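Local coordinates for putative dienelactone hydrolase (Klebsiella pneumoniae subsp. pneumoniae MGH 78578, PDB 3F67), which is a probable hydrolase of the dienelactone hydrolase family with an alpha/beta-hydrolase fold, likely acting on ester or lactone bonds, at residues Ile11-Gly15 with Glu16-Ala20; Lys85-Val88 with Ser89-Asp93; Gln95-Ala98 with Asp99-His102; Gly126-Thr129 with Trp130-Ala133; Ser157-Pro161 with Val162-Val166. All blocks are in the same frame, centred on the assembly; numbering follows the deposited sequence. Where two conformers were deposited one is given.

Contact 1 of 5, residues Ile11-Gly15 with Glu16-Ala20; sequences IPSQG and ENMPA
Ile11 and Met18 (a selenomethionine) face each other as an antiparallel hydrogen-bonded pair, with Ile11 N 2.7 Å from Met18 O and Met18 N 2.9 Å from Ile11 O. The second of these bonds is the straighter, at 169°. Their side chains lie alongside one another and point the same way. The Met18 chain runs out extended and then folds at its last torsion (chi3 59°), which turns CE back across the strand pair: it ends 4.2 Å from Ile11 CG2 and 4.1 Å from Ser13 OG. The longer branch of Ile11 takes CD1 to within 3.7 Å of Ala20 CB. Next along the hairpin, Ser13 and Glu16 form another hydrogen-bonded pair, Ser13 N reaching Glu16 O at 2.7 Å and Glu16 N reaching Ser13 O at 3.0 Å. Gln14 and Gly15 are the central residues of a type I' turn from Ser13 to Glu16, a classic closure of a hairpin with a two-residue loop; the backbone angles of Gly15 suit glycine. Pro12 and Asn17 occupy the opposite face. Farther out, Arg70 forms a salt bridge with OE1 of Glu16 in the conformer given, one of two, and Ser13 OG is hydrogen-bonded to Asp99 OD1. The hairpin joins strands 4-13 and 16-25 at one edge of the sheet, Met18 resting on Val103 of helix 93-108 and Ile11 on Ile63 of strand 61-65.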
# COMPACT_ATOMS: atom_id res chain seq x y z
N ILE A 11 -8.89 11.75 9.63
CA ILE A 11 -9.65 11.65 8.41
C ILE A 11 -11.04 11.15 8.79
O ILE A 11 -11.18 10.08 9.38
CB ILE A 11 -8.93 10.74 7.43
CG1 ILE A 11 -7.68 11.54 6.94
CG2 ILE A 11 -9.90 10.39 6.22
CD1 ILE A 11 -6.87 10.90 5.95
N PRO A 12 -12.08 11.93 8.43
CA PRO A 12 -13.44 11.50 8.78
C PRO A 12 -13.76 10.22 8.00
O PRO A 12 -13.54 10.15 6.80
CB PRO A 12 -14.32 12.69 8.33
CG PRO A 12 -13.38 13.87 8.19
CD PRO A 12 -12.02 13.27 7.81
N SER A 13 -14.24 9.17 8.67
CA SER A 13 -14.31 7.89 7.97
C SER A 13 -15.36 6.96 8.54
O SER A 13 -15.23 6.48 9.68
CB SER A 13 -12.94 7.18 7.92
OG SER A 13 -12.96 6.07 7.00
N GLN A 14 -16.39 6.70 7.73
CA GLN A 14 -17.53 5.87 8.13
C GLN A 14 -18.08 6.27 9.53
O GLN A 14 -18.50 5.42 10.32
CB GLN A 14 -17.13 4.37 8.07
CG GLN A 14 -16.41 3.96 6.75
CD GLN A 14 -16.05 2.48 6.67
OE1 GLN A 14 -14.86 2.07 6.82
NE2 GLN A 14 -17.05 1.67 6.40
N GLY A 15 -18.08 7.58 9.82
CA GLY A 15 -18.55 8.13 11.10
C GLY A 15 -17.56 8.29 12.27
O GLY A 15 -17.95 8.73 13.37
N GLU A 16 -16.30 7.96 12.02
CA GLU A 16 -15.26 7.98 13.06
C GLU A 16 -14.02 8.66 12.54
O GLU A 16 -13.83 8.75 11.32
CB GLU A 16 -14.93 6.56 13.48
CG GLU A 16 -16.01 5.92 14.32
CD GLU A 16 -15.85 4.43 14.36
OE1 GLU A 16 -16.11 3.79 13.32
OE2 GLU A 16 -15.46 3.91 15.42
N ASN A 17 -13.17 9.14 13.44
CA ASN A 17 -12.01 9.92 13.05
C ASN A 17 -10.77 9.04 13.05
O ASN A 17 -10.26 8.63 14.10
CB ASN A 17 -11.82 11.09 14.01
CG ASN A 17 -12.99 12.03 13.97
OD1 ASN A 17 -13.29 12.60 12.92
ND2 ASN A 17 -13.68 12.18 15.11
N MSE A 18 -10.27 8.78 11.86
CA MSE A 18 -9.11 7.90 11.68
C MSE A 18 -7.83 8.73 11.64
O MSE A 18 -7.70 9.64 10.81
CB MSE A 18 -9.24 7.17 10.34
CG MSE A 18 -8.01 6.25 10.06
SE MSE A 18 -8.48 5.08 8.55
CE MSE A 18 -8.84 6.49 7.25
N PRO A 19 -6.88 8.44 12.55
CA PRO A 19 -5.61 9.18 12.51
C PRO A 19 -4.89 8.90 11.21
O PRO A 19 -5.00 7.80 10.66
CB PRO A 19 -4.78 8.54 13.66
CG PRO A 19 -5.81 7.92 14.53
CD PRO A 19 -6.90 7.45 13.63
N ALA A 20 -4.14 9.90 10.75
CA ALA A 20 -3.30 9.71 9.55
C ALA A 20 -2.15 10.66 9.58
O ALA A 20 -2.25 11.76 10.13
CB ALA A 20 -4.11 9.92 8.28

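Contact 2 of 5, residues Lys85-Val88 with Ser89-Asp93; sequences KELV and SKVPD
Lys90 lies back along the last turn of helix 80-88, its chain touching one carbonyl oxygen after another: CB is 3.5 Å from Leu87 O, CD 3.6 Å from Glu86 O and CE 3.9 Å from Lys85 O. A bend at the final torsion (chi4 -60°) carries NZ toward a water, to which it is only weakly bonded; that water donates to Lys85 O at 2.8 Å. A positive amine beside carbonyls at the C-terminal end of a helix is probably favourable, since these oxygens carry the negative end of the helix dipole. The backbone of Lys90 contributes as well, its N reaching Leu87 O at 2.9 Å from above the carbonyl plane. Val88 is the residue where helix passes into turn: it is the last of the helix and the first of a type I beta turn, which closes when Val91 N meets Val88 O at 3.2 Å. Ser89, the next residue of the turn, packs CB 4.0 Å from Lys85 O, while its OG, in one of two conformers, bonds to the carbonyl oxygen of Phe84. Pro92 then takes the N-cap position of helix 93-108, making the segment a tight link between two helices. Val88 rests on Trp124 of helix 124-133, and Asp93, its carboxylate held in part by Ser157, packs against Ile128 and Leu131 of that same helix.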
# COMPACT_ATOMS: atom_id res chain seq x y z
N LYS A 85 -2.98 -12.76 15.05
CA LYS A 85 -4.18 -13.43 15.60
C LYS A 85 -5.19 -12.49 16.27
O LYS A 85 -6.41 -12.58 16.02
CB LYS A 85 -3.78 -14.54 16.56
CG LYS A 85 -4.93 -15.36 17.17
CD LYS A 85 -4.35 -16.50 18.00
CE LYS A 85 -5.40 -17.22 18.84
NZ LYS A 85 -4.78 -18.32 19.67
N GLU A 86 -4.70 -11.60 17.12
CA GLU A 86 -5.58 -10.79 17.95
C GLU A 86 -5.98 -9.44 17.34
O GLU A 86 -6.97 -8.83 17.76
CB GLU A 86 -4.96 -10.59 19.34
CG GLU A 86 -4.57 -11.89 20.08
CD GLU A 86 -5.75 -12.84 20.37
OE1 GLU A 86 -6.93 -12.41 20.35
OE2 GLU A 86 -5.47 -14.03 20.66
N LEU A 87 -5.22 -8.99 16.35
CA LEU A 87 -5.52 -7.70 15.73
C LEU A 87 -5.67 -7.78 14.21
O LEU A 87 -6.76 -7.53 13.69
CB LEU A 87 -4.45 -6.65 16.11
CG LEU A 87 -4.63 -5.26 15.50
CD1 LEU A 87 -6.05 -4.70 15.83
CD2 LEU A 87 -3.56 -4.33 16.08
N VAL A 88 -4.62 -8.14 13.49
CA VAL A 88 -4.67 -8.06 12.02
C VAL A 88 -5.86 -8.85 11.44
O VAL A 88 -6.57 -8.36 10.54
CB VAL A 88 -3.35 -8.55 11.34
CG1 VAL A 88 -3.47 -8.45 9.80
CG2 VAL A 88 -2.14 -7.70 11.84
N SER A 89 -6.08 -10.04 12.00
CA SER A 89 -7.07 -10.98 11.49
C SER A 89 -8.49 -10.57 11.89
O SER A 89 -9.47 -11.24 11.55
CB SER A 89 -6.72 -12.39 11.99
OG SER A 89 -5.53 -12.84 11.35
N LYS A 90 -8.59 -9.45 12.60
CA LYS A 90 -9.88 -8.91 12.99
C LYS A 90 -10.25 -7.63 12.24
O LYS A 90 -11.32 -7.06 12.48
CB LYS A 90 -9.92 -8.71 14.54
CG LYS A 90 -9.67 -10.03 15.29
CD LYS A 90 -10.20 -10.00 16.69
CE LYS A 90 -9.85 -11.28 17.45
NZ LYS A 90 -10.44 -12.51 16.81
N VAL A 91 -9.40 -7.21 11.31
CA VAL A 91 -9.61 -5.99 10.54
C VAL A 91 -10.19 -6.44 9.17
O VAL A 91 -9.48 -7.11 8.40
CB VAL A 91 -8.27 -5.25 10.30
CG1 VAL A 91 -8.48 -4.01 9.41
CG2 VAL A 91 -7.64 -4.82 11.65
N PRO A 92 -11.48 -6.15 8.90
CA PRO A 92 -12.08 -6.72 7.68
C PRO A 92 -11.58 -5.98 6.43
O PRO A 92 -11.49 -4.74 6.45
CB PRO A 92 -13.59 -6.47 7.84
CG PRO A 92 -13.78 -6.19 9.33
CD PRO A 92 -12.48 -5.48 9.73
N ASP A 93 -11.32 -6.73 5.35
CA ASP A 93 -10.90 -6.07 4.10
C ASP A 93 -11.90 -4.98 3.65
O ASP A 93 -11.49 -3.89 3.19
CB ASP A 93 -10.84 -7.09 2.95
CG ASP A 93 -9.72 -8.13 3.11
OD1 ASP A 93 -8.73 -7.96 3.90
OD2 ASP A 93 -9.83 -9.11 2.36
O HOH W 1 -8.24 -14.25 14.82

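Contact 3 of 5, residues Gln95-Ala98 with Asp99-His102; sequences QVLA and DLDH
Ala98 O is gripped twice by His102: the backbone N donates at 3.0 Å and the imidazole ND1 at 2.8 Å, the two arriving from opposite faces of the carbonyl plane. The ND1 bond is nearly straight, 173° at the hydrogen, and the oxygen sits almost in the ring plane at its edge. Seen from the carbonyl, however, ND1 stands well above the plane. With CG turned away from its own carbonyl carbon (chi1 -76°), the ring swings back beside the preceding turn of the helix, and the bond restrains its rotation and fixes the proton on ND1. One turn earlier, Gln95 and Asp99 slant across each other, their amide and carboxylate planes 30° apart, with Gln95 CG 3.8 Å from Asp99 OD2. A water joins their polar ends, accepting from Gln95 NE2 at 3.0 Å and donating to Asp99 OD2 at 2.7 Å. Gln71 takes the other end of the amide, through Gln95 OE1, and Arg70 forms a salt bridge with Asp99 OD1. On the apolar side, Val96 CG1 approaches Leu100 CD1 at 4.2 Å. This piece of helix 93-108 serves two neighbours: Val96 and Leu100 pack on Ile128 of helix 124-133, whose Tyr132 meets Asp101, and Ala98 and His102 lie against Gln14 of the hairpin between strands 4-13 and 16-25.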
# COMPACT_ATOMS: atom_id res chain seq x y z
N GLN A 95 -13.85 -3.03 5.30
CA GLN A 95 -13.62 -1.84 6.11
C GLN A 95 -12.42 -1.07 5.61
O GLN A 95 -12.46 0.18 5.52
CB GLN A 95 -13.42 -2.25 7.59
CG GLN A 95 -13.15 -1.08 8.52
CD GLN A 95 -12.66 -1.55 9.87
OE1 GLN A 95 -13.46 -1.81 10.76
NE2 GLN A 95 -11.36 -1.72 10.02
N VAL A 96 -11.33 -1.79 5.32
CA VAL A 96 -10.07 -1.17 4.89
C VAL A 96 -10.32 -0.43 3.57
O VAL A 96 -9.93 0.73 3.41
CB VAL A 96 -8.94 -2.22 4.70
CG1 VAL A 96 -7.69 -1.54 4.07
CG2 VAL A 96 -8.52 -2.86 6.05
N LEU A 97 -10.98 -1.09 2.62
CA LEU A 97 -11.14 -0.46 1.30
C LEU A 97 -12.03 0.80 1.43
O LEU A 97 -11.77 1.82 0.78
CB LEU A 97 -11.74 -1.46 0.30
CG LEU A 97 -10.85 -2.74 0.14
CD1 LEU A 97 -11.53 -3.64 -0.89
CD2 LEU A 97 -9.42 -2.43 -0.32
N ALA A 98 -13.05 0.74 2.28
CA ALA A 98 -13.92 1.89 2.49
C ALA A 98 -13.13 3.03 3.18
O ALA A 98 -13.31 4.22 2.86
CB ALA A 98 -15.17 1.50 3.34
N ASP A 99 -12.25 2.68 4.11
CA ASP A 99 -11.41 3.71 4.75
C ASP A 99 -10.47 4.35 3.71
O ASP A 99 -10.20 5.55 3.80
CB ASP A 99 -10.57 3.10 5.90
CG ASP A 99 -11.41 2.85 7.15
OD1 ASP A 99 -12.49 3.49 7.31
OD2 ASP A 99 -11.00 2.00 7.97
N LEU A 100 -9.91 3.56 2.79
CA LEU A 100 -9.04 4.16 1.79
C LEU A 100 -9.84 5.13 0.91
O LEU A 100 -9.31 6.19 0.51
CB LEU A 100 -8.37 3.11 0.93
CG LEU A 100 -7.45 2.19 1.73
CD1 LEU A 100 -6.91 1.06 0.85
CD2 LEU A 100 -6.27 3.00 2.38
N ASP A 101 -11.09 4.76 0.58
CA ASP A 101 -11.97 5.72 -0.15
C ASP A 101 -12.11 7.02 0.64
O ASP A 101 -12.14 8.11 0.03
CB ASP A 101 -13.38 5.17 -0.36
CG ASP A 101 -13.44 3.98 -1.32
OD1 ASP A 101 -12.53 3.79 -2.18
OD2 ASP A 101 -14.43 3.23 -1.19
N HIS A 102 -12.23 6.92 1.97
CA HIS A 102 -12.38 8.17 2.75
C HIS A 102 -11.10 9.01 2.77
O HIS A 102 -11.14 10.25 2.86
CB HIS A 102 -12.89 7.88 4.18
CG HIS A 102 -14.36 7.58 4.20
ND1 HIS A 102 -14.86 6.35 3.84
CD2 HIS A 102 -15.43 8.36 4.47
CE1 HIS A 102 -16.18 6.37 3.92
NE2 HIS A 102 -16.56 7.57 4.31
O HOH W 2 -9.53 -0.21 8.26

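Contact 4 of 5, residues Gly126-Thr129 with Trp130-Ala133; sequences GRIT and WLYA
Leu131 climbs back along the preceding turn, meeting first Ile128, then Arg127. CB lies 3.5 Å from Ile128 O; CG, turned away from its own carbonyl carbon (chi1 -60°), lies 3.6 Å from Arg127 O. From there CD1 reaches over one face of the Arg127 guanidinium, 3.5 Å above its plane and displaced toward the rim. The extended arginine chain crosses the leucine at a slant, leaving its N-H groups to partners beyond the helix: NH2 forms a salt bridge with Asp93, and NE bonds to His160 ND1. A buried charge is thus satisfied at its edge while a methyl covers one face. On the next side of the helix, Trp130 sets CD1 3.2 Å from Gly126 O, a carbonyl that its own N reaches only weakly, at 3.3 Å. Tyr132 N to Ile128 O, at 2.8 Å, is a firmer helical bond. Thr129 OG1 turns back to the carbonyl oxygen of Gly125. Helix 124-133 connects parallel strands 116-122 and 141-145 as a beta-alpha-beta crossover, and it follows a probable nucleophile elbow around Cys123, the hallmark of the alpha/beta-hydrolase fold.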
# COMPACT_ATOMS: atom_id res chain seq x y z
N GLY A 126 0.60 -4.34 0.81
CA GLY A 126 0.78 -4.67 -0.61
C GLY A 126 -0.36 -5.55 -1.07
O GLY A 126 -0.80 -5.40 -2.20
N ARG A 127 -0.87 -6.43 -0.20
CA ARG A 127 -2.07 -7.18 -0.59
C ARG A 127 -3.26 -6.24 -0.74
O ARG A 127 -4.02 -6.33 -1.71
CB ARG A 127 -2.35 -8.31 0.41
CG ARG A 127 -3.73 -8.99 0.15
CD ARG A 127 -3.95 -10.15 1.11
NE ARG A 127 -5.35 -10.61 1.06
CZ ARG A 127 -6.35 -10.02 1.70
NH1 ARG A 127 -6.12 -8.97 2.50
NH2 ARG A 127 -7.58 -10.52 1.59
N ILE A 128 -3.43 -5.35 0.24
CA ILE A 128 -4.51 -4.36 0.21
C ILE A 128 -4.43 -3.50 -1.06
O ILE A 128 -5.46 -3.19 -1.67
CB ILE A 128 -4.45 -3.49 1.51
CG1 ILE A 128 -4.78 -4.33 2.76
CG2 ILE A 128 -5.37 -2.24 1.39
CD1 ILE A 128 -6.18 -4.97 2.75
N THR A 129 -3.21 -3.17 -1.45
CA THR A 129 -2.97 -2.41 -2.67
C THR A 129 -3.62 -3.09 -3.90
O THR A 129 -4.31 -2.44 -4.66
CB THR A 129 -1.46 -2.13 -2.87
OG1 THR A 129 -1.06 -1.20 -1.86
CG2 THR A 129 -1.20 -1.39 -4.22
N TRP A 130 -3.38 -4.40 -4.08
CA TRP A 130 -4.04 -5.11 -5.17
C TRP A 130 -5.56 -5.02 -5.06
O TRP A 130 -6.25 -4.77 -6.05
CB TRP A 130 -3.65 -6.60 -5.14
CG TRP A 130 -2.25 -6.92 -5.61
CD1 TRP A 130 -1.16 -7.27 -4.82
CD2 TRP A 130 -1.80 -7.00 -6.97
NE1 TRP A 130 -0.07 -7.56 -5.63
CE2 TRP A 130 -0.44 -7.39 -6.95
CE3 TRP A 130 -2.43 -6.75 -8.22
CZ2 TRP A 130 0.32 -7.55 -8.11
CZ3 TRP A 130 -1.67 -6.92 -9.40
CH2 TRP A 130 -0.31 -7.32 -9.34
N LEU A 131 -6.07 -5.30 -3.87
CA LEU A 131 -7.52 -5.25 -3.67
C LEU A 131 -8.10 -3.88 -4.03
O LEU A 131 -9.20 -3.79 -4.63
CB LEU A 131 -7.92 -5.63 -2.24
CG LEU A 131 -7.51 -7.03 -1.75
CD1 LEU A 131 -8.11 -7.32 -0.34
CD2 LEU A 131 -7.82 -8.13 -2.71
N TYR A 132 -7.43 -2.81 -3.57
CA TYR A 132 -7.93 -1.45 -3.80
C TYR A 132 -7.96 -1.11 -5.30
O TYR A 132 -8.89 -0.41 -5.79
CB TYR A 132 -7.08 -0.40 -3.04
CG TYR A 132 -7.84 0.90 -2.92
CD1 TYR A 132 -9.02 0.97 -2.19
CD2 TYR A 132 -7.38 2.03 -3.59
CE1 TYR A 132 -9.75 2.15 -2.11
CE2 TYR A 132 -8.10 3.25 -3.51
CZ TYR A 132 -9.27 3.28 -2.77
OH TYR A 132 -10.00 4.45 -2.69
N ALA A 133 -6.97 -1.64 -6.04
CA ALA A 133 -6.95 -1.44 -7.48
C ALA A 133 -8.15 -2.08 -8.20
O ALA A 133 -8.53 -1.62 -9.28
CB ALA A 133 -5.59 -1.92 -8.12

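Contact 5 of 5, residues Ser157-Pro161 with Val162-Val166; sequences SPKHP and VDIAV
Asp163 folds its carboxylate back over the start of a short, weakly bonded helix of the alpha/beta-hydrolase fold and meets the backbone of His160. OD2 receives His160 N at 2.9 Å on its anti lone pair, in an almost perfectly straight bond of 178°. The reverse bond, from Asp163 N to His160 O at 2.8 Å, is more bent, so the two residues hold each other by a reciprocal pair that fixes the incoming chain against the helical turn. Lys153 forms a salt bridge with the same OD2, adding a positive charge that would probably favour the ionised acid. The His160 ring points elsewhere: its NE2 bonds to the carbonyl oxygen of Glu152. Lys159 runs beside the aspartate, CB to CB 4.1 Å, before its chain leads off. Pro161 begins the turn and lies between Trp130 of helix 124-133 and Met191 of helix 185-197. Against the proline stands Ile164, whose CG1 sits in the crowded position between its backbone N and carbonyl carbon (chi1 52°). That torsion lets CG2 approach Lys159 CB at 4.2 Å and lays CD1 3.8 Å from Pro161 CA and 3.4 Å from Pro161 O.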
# COMPACT_ATOMS: atom_id res chain seq x y z
N SER A 157 -11.42 -11.68 5.36
CA SER A 157 -10.58 -11.58 4.16
C SER A 157 -11.07 -12.63 3.14
O SER A 157 -10.46 -13.69 2.97
CB SER A 157 -9.09 -11.72 4.48
OG SER A 157 -8.64 -10.63 5.26
N PRO A 158 -12.20 -12.36 2.49
CA PRO A 158 -12.77 -13.41 1.61
C PRO A 158 -12.19 -13.51 0.18
O PRO A 158 -12.52 -14.49 -0.52
CB PRO A 158 -14.23 -12.99 1.49
CG PRO A 158 -14.17 -11.52 1.55
CD PRO A 158 -13.11 -11.20 2.60
N LYS A 159 -11.44 -12.50 -0.28
CA LYS A 159 -10.83 -12.55 -1.63
C LYS A 159 -9.39 -12.19 -1.54
O LYS A 159 -9.02 -11.35 -0.73
CB LYS A 159 -11.51 -11.59 -2.61
CG LYS A 159 -13.03 -11.76 -2.60
CD LYS A 159 -13.59 -11.87 -3.96
CE LYS A 159 -15.11 -11.71 -3.89
NZ LYS A 159 -15.57 -10.76 -4.95
N HIS A 160 -8.57 -12.84 -2.37
CA HIS A 160 -7.14 -12.50 -2.48
C HIS A 160 -6.84 -11.94 -3.86
O HIS A 160 -7.72 -11.97 -4.73
CB HIS A 160 -6.32 -13.77 -2.19
CG HIS A 160 -6.41 -14.20 -0.77
ND1 HIS A 160 -6.03 -13.38 0.28
CD2 HIS A 160 -6.90 -15.33 -0.20
CE1 HIS A 160 -6.25 -14.00 1.42
NE2 HIS A 160 -6.77 -15.19 1.16
N PRO A 161 -5.65 -11.37 -4.06
CA PRO A 161 -5.36 -10.76 -5.34
C PRO A 161 -5.65 -11.68 -6.54
O PRO A 161 -6.14 -11.20 -7.57
CB PRO A 161 -3.87 -10.35 -5.21
CG PRO A 161 -3.76 -9.99 -3.71
CD PRO A 161 -4.61 -11.07 -3.04
N VAL A 162 -5.40 -12.99 -6.40
CA VAL A 162 -5.65 -13.88 -7.55
C VAL A 162 -7.12 -13.80 -7.96
O VAL A 162 -7.42 -13.87 -9.13
CB VAL A 162 -5.26 -15.35 -7.31
CG1 VAL A 162 -3.73 -15.53 -7.35
CG2 VAL A 162 -5.87 -15.87 -6.03
N ASP A 163 -8.00 -13.62 -6.97
CA ASP A 163 -9.49 -13.61 -7.23
C ASP A 163 -10.01 -12.34 -7.91
O ASP A 163 -11.09 -12.34 -8.53
CB ASP A 163 -10.25 -13.76 -5.90
CG ASP A 163 -9.92 -15.02 -5.19
OD1 ASP A 163 -10.01 -16.12 -5.82
OD2 ASP A 163 -9.55 -14.96 -4.01
N ILE A 164 -9.27 -11.24 -7.74
CA ILE A 164 -9.77 -9.94 -8.20
C ILE A 164 -9.05 -9.41 -9.40
O ILE A 164 -9.39 -8.35 -9.90
CB ILE A 164 -9.81 -8.88 -7.05
CG1 ILE A 164 -8.48 -8.75 -6.29
CG2 ILE A 164 -10.86 -9.31 -6.06
CD1 ILE A 164 -7.36 -8.05 -7.04
N ALA A 165 -8.07 -10.19 -9.90
CA ALA A 165 -7.31 -9.77 -11.07
C ALA A 165 -8.31 -9.39 -12.18
O ALA A 165 -8.16 -8.42 -12.93
CB ALA A 165 -6.34 -10.91 -11.53
N VAL A 166 -9.37 -10.17 -12.25
CA VAL A 166 -10.42 -9.91 -13.18
C VAL A 166 -11.10 -8.52 -13.12
O VAL A 166 -11.61 -8.05 -14.13
CB VAL A 166 -11.48 -11.09 -13.10
CG1 VAL A 166 -11.92 -11.35 -11.64
CG2 VAL A 166 -12.65 -10.83 -14.03

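Overall arrangement
The five contacts follow one another along the chain in numerical order, each finished before the next begins, yet the fold brings several of them together. Contact 1 occupies the hairpin at one edge of the mixed sheet; its centre is about 10 Å from that of contact 3 on helix 93-108. Contact 2 leads into that helix and touches contact 3, centres about 15 Å apart; its Asp93 also reaches contacts 4 and 5. Contact 3 touches contact 4, centres about 11 Å apart, where helices 93-108 and 124-133 pack. Contact 4, nearest the middle of the chain, touches contact 5, centres about 9 Å apart. Contacts 1 and 5, centres about 26 Å apart, are bridged by these two helices, the second following the probable nucleophile elbow.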